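Local structure of histidine triad protein (Bacillus subtilis, 1Y23) at residues T86-G91 with F99-H104; V28-D33 with T42-K47; Q36-H41 with H104-Y109. The protein belongs to the histidine triad (HIT) family, binds zinc, and probably acts on nucleotides as related PKCI-1-like hydrolases do. One frame throughout, in Å; residues are numbered along the deposited sequence.

Contact 1. Residues T86-G91 with F99-H104. With ZN (zinc ion), chain G.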
loop_
_atom_site.group_PDB
_atom_site.type_symbol
_atom_site.label_atom_id
_atom_site.label_comp_id
_atom_site.label_asym_id
_atom_site.label_seq_id
_atom_site.Cartn_x
_atom_site.Cartn_y
_atom_site.Cartn_z
ATOM N N THR B 86 -1.249 4.047 -3.276
ATOM C CA THR B 86 -1.520 3.757 -1.875
ATOM C C THR B 86 -0.123 3.436 -1.364
ATOM O O THR B 86 0.645 2.723 -2.019
ATOM C CB THR B 86 -2.509 2.545 -1.637
ATOM O OG1 THR B 86 -1.905 1.306 -2.041
ATOM C CG2 THR B 86 -3.814 2.762 -2.396
ATOM N N LEU B 87 0.205 4.017 -0.215
ATOM C CA LEU B 87 1.509 3.858 0.413
ATOM C C LEU B 87 1.406 3.661 1.913
ATOM O O LEU B 87 0.684 4.374 2.611
ATOM C CB LEU B 87 2.376 5.089 0.147
ATOM C CG LEU B 87 3.756 5.142 0.812
ATOM C CD1 LEU B 87 4.660 4.062 0.228
ATOM C CD2 LEU B 87 4.370 6.524 0.594
ATOM N N ASN B 88 2.156 2.689 2.400
ATOM C CA ASN B 88 2.187 2.372 3.811
ATOM C C ASN B 88 3.660 2.368 4.219
ATOM O O ASN B 88 4.478 1.741 3.553
ATOM C CB ASN B 88 1.579 0.990 4.019
ATOM C CG ASN B 88 1.837 0.445 5.395
ATOM O OD1 ASN B 88 2.046 -0.753 5.572
ATOM N ND2 ASN B 88 1.818 1.317 6.382
ATOM N N ASN B 89 4.006 3.066 5.298
ATOM C CA ASN B 89 5.398 3.105 5.754
ATOM C C ASN B 89 5.514 2.444 7.123
ATOM O O ASN B 89 4.723 2.723 8.023
ATOM C CB ASN B 89 5.906 4.549 5.849
ATOM C CG ASN B 89 5.690 5.336 4.569
ATOM O OD1 ASN B 89 5.936 4.839 3.470
ATOM N ND2 ASN B 89 5.247 6.586 4.711
ATOM N N ASN B 90 6.513 1.582 7.275
ATOM C CA ASN B 90 6.739 0.872 8.525
ATOM C C ASN B 90 8.171 1.077 9.003
ATOM O O ASN B 90 9.116 0.515 8.446
ATOM C CB ASN B 90 6.454 -0.612 8.323
ATOM C CG ASN B 90 5.046 -0.864 7.816
ATOM O OD1 ASN B 90 4.080 -0.829 8.577
ATOM N ND2 ASN B 90 4.924 -1.097 6.519
ATOM N N GLY B 91 8.321 1.897 10.035
ATOM C CA GLY B 91 9.635 2.172 10.566
ATOM C C GLY B 91 10.117 3.550 10.180
ATOM O O GLY B 91 9.912 4.013 9.054
ATOM N N PHE B 99 3.739 6.042 15.034
ATOM C CA PHE B 99 3.690 4.592 15.188
ATOM C C PHE B 99 2.297 3.973 15.343
ATOM O O PHE B 99 2.033 3.220 16.282
ATOM C CB PHE B 99 4.600 4.135 16.335
ATOM C CG PHE B 99 6.079 4.297 16.046
ATOM C CD1 PHE B 99 6.570 4.216 14.738
ATOM C CD2 PHE B 99 6.985 4.493 17.091
ATOM C CE1 PHE B 99 7.940 4.337 14.466
ATOM C CE2 PHE B 99 8.361 4.616 16.837
ATOM C CZ PHE B 99 8.839 4.534 15.518
ATOM N N HIS B 100 1.420 4.293 14.396
ATOM C CA HIS B 100 0.058 3.759 14.347
ATOM C C HIS B 100 -0.133 3.493 12.859
ATOM O O HIS B 100 0.020 4.401 12.043
ATOM C CB HIS B 100 -0.959 4.790 14.866
ATOM C CG HIS B 100 -2.362 4.266 14.980
ATOM N ND1 HIS B 100 -3.261 4.738 15.916
ATOM C CD2 HIS B 100 -3.035 3.338 14.253
ATOM C CE1 HIS B 100 -4.421 4.127 15.760
ATOM N NE2 HIS B 100 -4.313 3.275 14.760
ATOM N N TYR B 101 -0.438 2.246 12.506
ATOM C CA TYR B 101 -0.602 1.871 11.101
ATOM C C TYR B 101 -1.520 2.815 10.343
ATOM O O TYR B 101 -2.611 3.142 10.808
ATOM C CB TYR B 101 -1.147 0.436 10.969
ATOM C CG TYR B 101 -1.317 -0.021 9.528
ATOM C CD1 TYR B 101 -0.247 -0.584 8.819
ATOM C CD2 TYR B 101 -2.525 0.179 8.850
ATOM C CE1 TYR B 101 -0.377 -0.929 7.469
ATOM C CE2 TYR B 101 -2.668 -0.158 7.505
ATOM C CZ TYR B 101 -1.590 -0.710 6.815
ATOM O OH TYR B 101 -1.716 -1.025 5.477
ATOM N N HIS B 102 -1.062 3.251 9.175
ATOM C CA HIS B 102 -1.849 4.125 8.321
ATOM C C HIS B 102 -1.476 3.920 6.864
ATOM O O HIS B 102 -0.327 3.635 6.536
ATOM C CB HIS B 102 -1.681 5.607 8.705
ATOM C CG HIS B 102 -0.256 6.058 8.830
ATOM N ND1 HIS B 102 0.561 5.667 9.868
ATOM C CD2 HIS B 102 0.483 6.898 8.068
ATOM C CE1 HIS B 102 1.739 6.248 9.743
ATOM N NE2 HIS B 102 1.720 7.003 8.658
ATOM N N MET B 103 -2.472 4.049 5.997
ATOM C CA MET B 103 -2.286 3.892 4.565
ATOM C C MET B 103 -2.538 5.242 3.911
ATOM O O MET B 103 -3.531 5.901 4.216
ATOM C CB MET B 103 -3.289 2.876 4.019
ATOM C CG MET B 103 -3.230 2.677 2.518
ATOM S SD MET B 103 -2.023 1.426 2.031
ATOM C CE MET B 103 -3.107 0.034 1.714
ATOM N N HIS B 104 -1.630 5.669 3.036
ATOM C CA HIS B 104 -1.808 6.928 2.321
ATOM C C HIS B 104 -2.507 6.630 1.005
ATOM O O HIS B 104 -2.121 5.704 0.287
ATOM C CB HIS B 104 -0.475 7.587 1.954
ATOM C CG HIS B 104 0.316 8.087 3.116
ATOM N ND1 HIS B 104 1.286 7.329 3.738
ATOM C CD2 HIS B 104 0.323 9.289 3.738
ATOM C CE1 HIS B 104 1.859 8.046 4.688
ATOM N NE2 HIS B 104 1.293 9.240 4.709
HETATM ZN ZN ZN G . -2.555 5.119 17.869
HETATM O O HOH W 1 0.309 -2.143 4.039
HETATM O O HOH W 2 2.083 2.311 8.893
HETATM O O HOH W 3 2.227 4.786 6.376
HETATM O O HOH W 4 3.804 8.178 7.015
#

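Contact 2. Residues V28-D33 with T42-K47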
loop_
_atom_site.group_PDB
_atom_site.type_symbol
_atom_site.label_atom_id
_atom_site.label_comp_id
_atom_site.label_asym_id
_atom_site.label_seq_id
_atom_site.Cartn_x
_atom_site.Cartn_y
_atom_site.Cartn_z
ATOM N N VAL B 28 -12.712 1.184 11.205
ATOM C CA VAL B 28 -11.888 2.040 10.376
ATOM C C VAL B 28 -12.240 3.521 10.461
ATOM O O VAL B 28 -13.381 3.890 10.732
ATOM C CB VAL B 28 -11.980 1.598 8.895
ATOM C CG1 VAL B 28 -11.002 2.392 8.047
ATOM C CG2 VAL B 28 -11.681 0.098 8.776
ATOM N N LEU B 29 -11.238 4.361 10.235
ATOM C CA LEU B 29 -11.412 5.798 10.228
ATOM C C LEU B 29 -10.475 6.372 9.169
ATOM O O LEU B 29 -9.265 6.104 9.172
ATOM C CB LEU B 29 -11.089 6.413 11.593
ATOM C CG LEU B 29 -11.267 7.943 11.691
ATOM C CD1 LEU B 29 -12.713 8.327 11.339
ATOM C CD2 LEU B 29 -10.939 8.412 13.101
ATOM N N ALA B 30 -11.055 7.145 8.254
ATOM C CA ALA B 30 -10.308 7.790 7.182
ATOM C C ALA B 30 -10.483 9.308 7.293
ATOM O O ALA B 30 -11.562 9.800 7.635
ATOM C CB ALA B 30 -10.800 7.300 5.835
ATOM N N PHE B 31 -9.409 10.039 7.013
ATOM C CA PHE B 31 -9.420 11.495 7.091
ATOM C C PHE B 31 -8.283 12.112 6.282
ATOM O O PHE B 31 -7.244 11.486 6.064
ATOM C CB PHE B 31 -9.326 11.946 8.552
ATOM C CG PHE B 31 -8.177 11.338 9.305
ATOM C CD1 PHE B 31 -6.893 11.863 9.189
ATOM C CD2 PHE B 31 -8.380 10.232 10.129
ATOM C CE1 PHE B 31 -5.826 11.297 9.883
ATOM C CE2 PHE B 31 -7.322 9.658 10.829
ATOM C CZ PHE B 31 -6.039 10.189 10.707
ATOM N N LEU B 32 -8.492 13.346 5.837
ATOM C CA LEU B 32 -7.498 14.053 5.042
ATOM C C LEU B 32 -6.177 14.275 5.785
ATOM O O LEU B 32 -6.165 14.544 6.988
ATOM C CB LEU B 32 -8.074 15.400 4.579
ATOM C CG LEU B 32 -9.143 15.321 3.477
ATOM C CD1 LEU B 32 -9.737 16.703 3.208
ATOM C CD2 LEU B 32 -8.515 14.759 2.218
ATOM N N ASP B 33 -5.060 14.124 5.079
ATOM C CA ASP B 33 -3.751 14.367 5.691
ATOM C C ASP B 33 -3.561 15.871 5.519
ATOM O O ASP B 33 -3.624 16.376 4.399
ATOM C CB ASP B 33 -2.640 13.614 4.950
ATOM C CG ASP B 33 -1.280 13.743 5.633
ATOM O OD1 ASP B 33 -0.943 14.855 6.091
ATOM O OD2 ASP B 33 -0.533 12.742 5.714
ATOM N N THR B 42 -5.521 11.375 1.497
ATOM C CA THR B 42 -6.247 10.763 2.607
ATOM C C THR B 42 -5.467 9.728 3.423
ATOM O O THR B 42 -4.628 9.001 2.892
ATOM C CB THR B 42 -7.530 10.074 2.086
ATOM O OG1 THR B 42 -8.325 11.022 1.363
ATOM C CG2 THR B 42 -8.347 9.518 3.235
ATOM N N LEU B 43 -5.759 9.671 4.719
ATOM C CA LEU B 43 -5.151 8.688 5.611
ATOM C C LEU B 43 -6.238 7.714 6.047
ATOM O O LEU B 43 -7.279 8.127 6.555
ATOM C CB LEU B 43 -4.562 9.351 6.848
ATOM C CG LEU B 43 -3.220 10.027 6.605
ATOM C CD1 LEU B 43 -2.903 10.954 7.769
ATOM C CD2 LEU B 43 -2.136 8.952 6.427
ATOM N N VAL B 44 -5.996 6.424 5.835
ATOM C CA VAL B 44 -6.949 5.392 6.218
ATOM C C VAL B 44 -6.285 4.578 7.317
ATOM O O VAL B 44 -5.268 3.910 7.093
ATOM C CB VAL B 44 -7.290 4.457 5.039
ATOM C CG1 VAL B 44 -8.345 3.455 5.455
ATOM C CG2 VAL B 44 -7.764 5.262 3.846
ATOM N N ILE B 45 -6.857 4.642 8.509
ATOM C CA ILE B 45 -6.298 3.920 9.635
ATOM C C ILE B 45 -7.356 3.112 10.373
ATOM O O ILE B 45 -8.545 3.396 10.273
ATOM C CB ILE B 45 -5.639 4.905 10.645
ATOM C CG1 ILE B 45 -6.705 5.588 11.504
ATOM C CG2 ILE B 45 -4.880 5.995 9.886
ATOM C CD1 ILE B 45 -6.143 6.467 12.604
ATOM N N PRO B 46 -6.934 2.061 11.096
ATOM C CA PRO B 46 -7.862 1.225 11.863
ATOM C C PRO B 46 -7.980 1.908 13.219
ATOM O O PRO B 46 -7.036 2.561 13.650
ATOM C CB PRO B 46 -7.122 -0.099 11.962
ATOM C CG PRO B 46 -5.712 0.360 12.096
ATOM C CD PRO B 46 -5.610 1.422 11.023
ATOM N N LYS B 47 -9.119 1.780 13.886
ATOM C CA LYS B 47 -9.276 2.413 15.186
ATOM C C LYS B 47 -8.425 1.683 16.217
ATOM O O LYS B 47 -7.949 2.286 17.174
ATOM C CB LYS B 47 -10.749 2.422 15.600
ATOM C CG LYS B 47 -11.657 3.254 14.669
ATOM C CD LYS B 47 -13.078 3.408 15.232
ATOM C CE LYS B 47 -13.969 4.252 14.332
ATOM N NZ LYS B 47 -15.321 4.477 14.922
#

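Contact 3. Residues Q36-H41 with H104-Y109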
loop_
_atom_site.group_PDB
_atom_site.type_symbol
_atom_site.label_atom_id
_atom_site.label_comp_id
_atom_site.label_asym_id
_atom_site.label_seq_id
_atom_site.Cartn_x
_atom_site.Cartn_y
_atom_site.Cartn_z
ATOM N N GLN B 36 -1.477 17.303 2.730
ATOM C CA GLN B 36 -2.029 17.339 1.377
ATOM C C GLN B 36 -0.968 17.312 0.278
ATOM O O GLN B 36 -0.813 18.284 -0.463
ATOM C CB GLN B 36 -2.913 18.578 1.177
ATOM C CG GLN B 36 -4.250 18.555 1.909
ATOM C CD GLN B 36 -5.169 17.425 1.447
ATOM O OE1 GLN B 36 -5.593 17.368 0.284
ATOM N NE2 GLN B 36 -5.483 16.520 2.362
ATOM N N VAL B 37 -0.233 16.207 0.177
ATOM C CA VAL B 37 0.785 16.061 -0.858
ATOM C C VAL B 37 0.131 16.419 -2.185
ATOM O O VAL B 37 0.760 16.985 -3.078
ATOM C CB VAL B 37 1.307 14.611 -0.923
ATOM C CG1 VAL B 37 1.681 14.245 -2.351
ATOM C CG2 VAL B 37 2.511 14.459 -0.019
ATOM N N THR B 38 -1.138 16.054 -2.303
ATOM C CA THR B 38 -1.935 16.353 -3.483
ATOM C C THR B 38 -3.342 16.582 -2.954
ATOM O O THR B 38 -3.665 16.167 -1.841
ATOM C CB THR B 38 -1.943 15.186 -4.516
ATOM O OG1 THR B 38 -2.533 14.013 -3.935
ATOM C CG2 THR B 38 -0.520 14.864 -4.973
ATOM N N LYS B 39 -4.171 17.265 -3.733
ATOM C CA LYS B 39 -5.538 17.538 -3.321
ATOM C C LYS B 39 -6.289 16.216 -3.180
ATOM O O LYS B 39 -6.477 15.488 -4.159
ATOM C CB LYS B 39 -6.219 18.430 -4.362
ATOM C CG LYS B 39 -7.500 19.087 -3.881
ATOM C CD LYS B 39 -8.072 20.004 -4.951
ATOM C CE LYS B 39 -9.246 20.804 -4.424
ATOM N NZ LYS B 39 -9.830 21.659 -5.496
ATOM N N GLY B 40 -6.703 15.908 -1.955
ATOM C CA GLY B 40 -7.427 14.675 -1.696
ATOM C C GLY B 40 -6.613 13.662 -0.901
ATOM O O GLY B 40 -7.079 12.555 -0.633
ATOM N N HIS B 41 -5.396 14.043 -0.527
ATOM C CA HIS B 41 -4.500 13.184 0.243
ATOM C C HIS B 41 -5.221 12.671 1.487
ATOM O O HIS B 41 -5.496 13.431 2.417
ATOM C CB HIS B 41 -3.238 13.976 0.623
ATOM C CG HIS B 41 -2.198 13.166 1.335
ATOM N ND1 HIS B 41 -2.140 11.793 1.245
ATOM C CD2 HIS B 41 -1.170 13.533 2.139
ATOM C CE1 HIS B 41 -1.127 11.347 1.967
ATOM N NE2 HIS B 41 -0.522 12.381 2.521
ATOM N N HIS B 104 -1.630 5.669 3.036
ATOM C CA HIS B 104 -1.808 6.928 2.321
ATOM C C HIS B 104 -2.507 6.630 1.005
ATOM O O HIS B 104 -2.121 5.704 0.287
ATOM C CB HIS B 104 -0.475 7.587 1.954
ATOM C CG HIS B 104 0.316 8.087 3.116
ATOM N ND1 HIS B 104 1.286 7.329 3.738
ATOM C CD2 HIS B 104 0.323 9.289 3.738
ATOM C CE1 HIS B 104 1.859 8.046 4.688
ATOM N NE2 HIS B 104 1.293 9.240 4.709
ATOM N N ILE B 105 -3.531 7.409 0.695
ATOM C CA ILE B 105 -4.235 7.268 -0.568
ATOM C C ILE B 105 -3.915 8.559 -1.305
ATOM O O ILE B 105 -4.487 9.612 -1.020
ATOM C CB ILE B 105 -5.752 7.130 -0.360
ATOM C CG1 ILE B 105 -6.033 5.823 0.395
ATOM C CG2 ILE B 105 -6.468 7.150 -1.704
ATOM C CD1 ILE B 105 -7.498 5.500 0.548
ATOM N N ILE B 106 -2.985 8.477 -2.248
ATOM C CA ILE B 106 -2.552 9.663 -2.966
ATOM C C ILE B 106 -3.011 9.769 -4.410
ATOM O O ILE B 106 -2.569 9.022 -5.276
ATOM C CB ILE B 106 -1.017 9.780 -2.915
ATOM C CG1 ILE B 106 -0.548 9.715 -1.451
ATOM C CG2 ILE B 106 -0.572 11.087 -3.552
ATOM C CD1 ILE B 106 0.933 9.412 -1.278
ATOM N N PRO B 107 -3.938 10.698 -4.681
ATOM C CA PRO B 107 -4.427 10.875 -6.050
ATOM C C PRO B 107 -3.323 11.590 -6.820
ATOM O O PRO B 107 -2.571 12.380 -6.242
ATOM C CB PRO B 107 -5.671 11.740 -5.861
ATOM C CG PRO B 107 -5.297 12.592 -4.689
ATOM C CD PRO B 107 -4.646 11.597 -3.751
ATOM N N ARG B 108 -3.205 11.294 -8.108
ATOM C CA ARG B 108 -2.172 11.910 -8.939
ATOM C C ARG B 108 -2.795 12.789 -10.016
ATOM O O ARG B 108 -3.803 12.424 -10.621
ATOM C CB ARG B 108 -1.290 10.825 -9.580
ATOM C CG ARG B 108 -0.495 9.999 -8.574
ATOM C CD ARG B 108 0.495 10.884 -7.794
ATOM N NE ARG B 108 1.679 11.245 -8.569
ATOM C CZ ARG B 108 2.626 10.384 -8.940
ATOM N NH1 ARG B 108 3.667 10.801 -9.644
ATOM N NH2 ARG B 108 2.543 9.106 -8.600
ATOM N N TYR B 109 -2.195 13.951 -10.252
ATOM C CA TYR B 109 -2.706 14.878 -11.259
ATOM C C TYR B 109 -1.648 15.257 -12.297
ATOM O O TYR B 109 -1.944 15.942 -13.275
ATOM C CB TYR B 109 -3.237 16.139 -10.576
ATOM C CG TYR B 109 -4.300 15.869 -9.528
ATOM C CD1 TYR B 109 -3.994 15.908 -8.168
ATOM C CD2 TYR B 109 -5.615 15.579 -9.900
ATOM C CE1 TYR B 109 -4.975 15.668 -7.202
ATOM C CE2 TYR B 109 -6.606 15.336 -8.943
ATOM C CZ TYR B 109 -6.278 15.386 -7.598
ATOM O OH TYR B 109 -7.250 15.171 -6.646
#

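Contact 1. Residues T86-G91 with F99-H104
Leu87 O is gripped twice by His104. The backbone N of His104 donates to Leu87 O at 2.7 Å, and the ring ND1 of His104 reaches the same Leu87 O at 3.2 Å. The oxygen lies near the imidazole plane, but ND1 stands 51° out of the carbonyl plane. The ring gets there because CG of His104 lies beside the backbone N (chi1 -68°). Both donors of one residue thus meet one acceptor, which helps to set the rotation of the ring. Leu87 N returns a bond to His104 O at 2.9 Å, which joins strands 83-90 and 103-108 as an antiparallel pair. His100, His102 and His104 form the His-x-His-x-His signature of the HIT family. His102 ND1 donates to His100 O at 2.6 Å, nearly along the C=O axis. In HIT relatives such a bond orients the middle histidine, the nucleophile. His100 ND1 binds the zinc ion at 2.1 Å, with Cys7, Cys10 and His49 completing the site. The Asn88 amide stands across the Tyr101 ring, turned 62° from its plane. Its OD1 approaches the ring edge, 3.1 Å from Tyr101 CE1, while its ND2 makes a weak bond to His102 O. Water 1 ties Asn88 OD1 to Tyr101 OH. Asn90 ND2 donates to Asn88 OD1 and to Leu84 O of the second subunit, and Asn90 OD1 is held by Val53 N. Water 3 joins Asn89 N to His102 O. Water 4 links Asn89 ND2 with His102 NE2. Residues 86-90 pair antiparallel with a strand of the second subunit, so the sheet continues across the dimer.

Contact 2. Residues V28-D33 with T42-K47
Strands 28-32 and 42-46 run antiparallel with axes 4.5 Å apart at closest, and Leu29-Ile45 and Phe31-Leu43 are the hydrogen-bonded pairs. Leu43 N to Phe31 O is the shortest of the four bonds, at 2.7 Å. Phe31 carries much of the side-chain contact. Its CG sits between the backbone N and the carbonyl carbon (chi1 53°), and the ring reaches across to the partner strand. Leu43 CB leans over the rim of the ring in an off-centre CH-pi contact, 4.3 Å from the Phe31 ring centroid. Leu43 CD1 comes to 3.6 Å from Phe31 CE1. Ile45 CD1 meets the ring at its edge, 3.8 Å from Phe31 CE2. With an alanine here, Leu43 and Ile45 would probably lose their shared apolar partner and a gap would open beneath helix 8-13. Asp33 OD2 rests 3.6 Å from Leu43 CD1, while its OD1 accepts from Ser35 N. On the other face Val28 CG1 meets Val44 CG1 at 3.9 Å, and Ala30 CB lies near Val44 CG2. Lys47 runs extended past Val28 O to a salt bridge with Glu24. This is a beta hairpin of the HIT fold. Phe31, Leu29 and Ile45 pack on helix 8-13. Val28, Ala30 and Val44 face helix 67-79. Strand 21-24 flanks residues 28-32, and strand 103-108 flanks residues 42-46.

Contact 3. Residues Q36-H41 with H104-Y109
Two side-chain hydroxyls tie the loop 36-41 to the end of strand 103-108. Thr38 OG1 donates to Pro107 O at 2.8 Å, in the carbonyl plane and on a lone pair. OG1 sits between its own backbone N and carbonyl carbon (chi1 62°), which turns it to the strand. Tyr109 OH donates to Lys39 O at 2.6 Å. That oxygen lies in the plane of the tyrosine ring, at its edge, while the hydroxyl is tilted 22° from the carbonyl plane. The two bonds run in opposite senses: the loop donates one and accepts the other.

Other bonds shape the loop itself. Residues Thr38 to His41 form a type II turn, with His41 N bonded to Thr38 O at 3.0 Å. Gln36 OE1 takes Gly40 N at 2.9 Å. Gly40 has backbone angles at which a CB would probably come too close to Lys39 O, with Pro107 CG also near.

The Pro107 ring lies against two oxygens. Its CG is 3.2 Å from Lys39 O, and both CG and CD border Thr38 OG1. The apolar packing is between Val37 CG1 and Ile106 CG2, 4.1 Å apart.

The rings of His41 and His104 come together at their rims, planes 17° apart and centroids separated by 5.2 Å. Their closest carbons are modelled too near each other to be real, so the exact fit is doubtful. His41 runs alongside Ile106, its ND1 3.8 Å from Ile106 CG1. That ND1 is buried and has no hydrogen-bond partner in the model. Trp119 of the second subunit meets both histidine rings.

The loop joins strand 28-32 to strand 42-46. Ile105 and Pro107 pack on helix 67-79. Val37 and Ile106 touch Phe115 of strand 115-119.

All three contacts reach one antiparallel sheet within the HIT domain. Across it the strands run in the order 28-32, 42-46, 103-108, 83-90. Contact 2 comes first along the chain. Contact 3 starts in the loop of that hairpin and reaches forward to strand 103-108. Contact 1 falls between its two segments, overlapping the second at His104. The centres of contacts 1 and 2 are about 11 Å apart, those of 2 and 3 about 13 Å, those of 1 and 3 about 15 Å. His100 NE2 and Pro46 O probably bond, joining the zinc site to the hairpin. Contacts 1 and 3 both touch the second subunit, so strand 103-108 connects the zinc-side hairpin to the dimer interface.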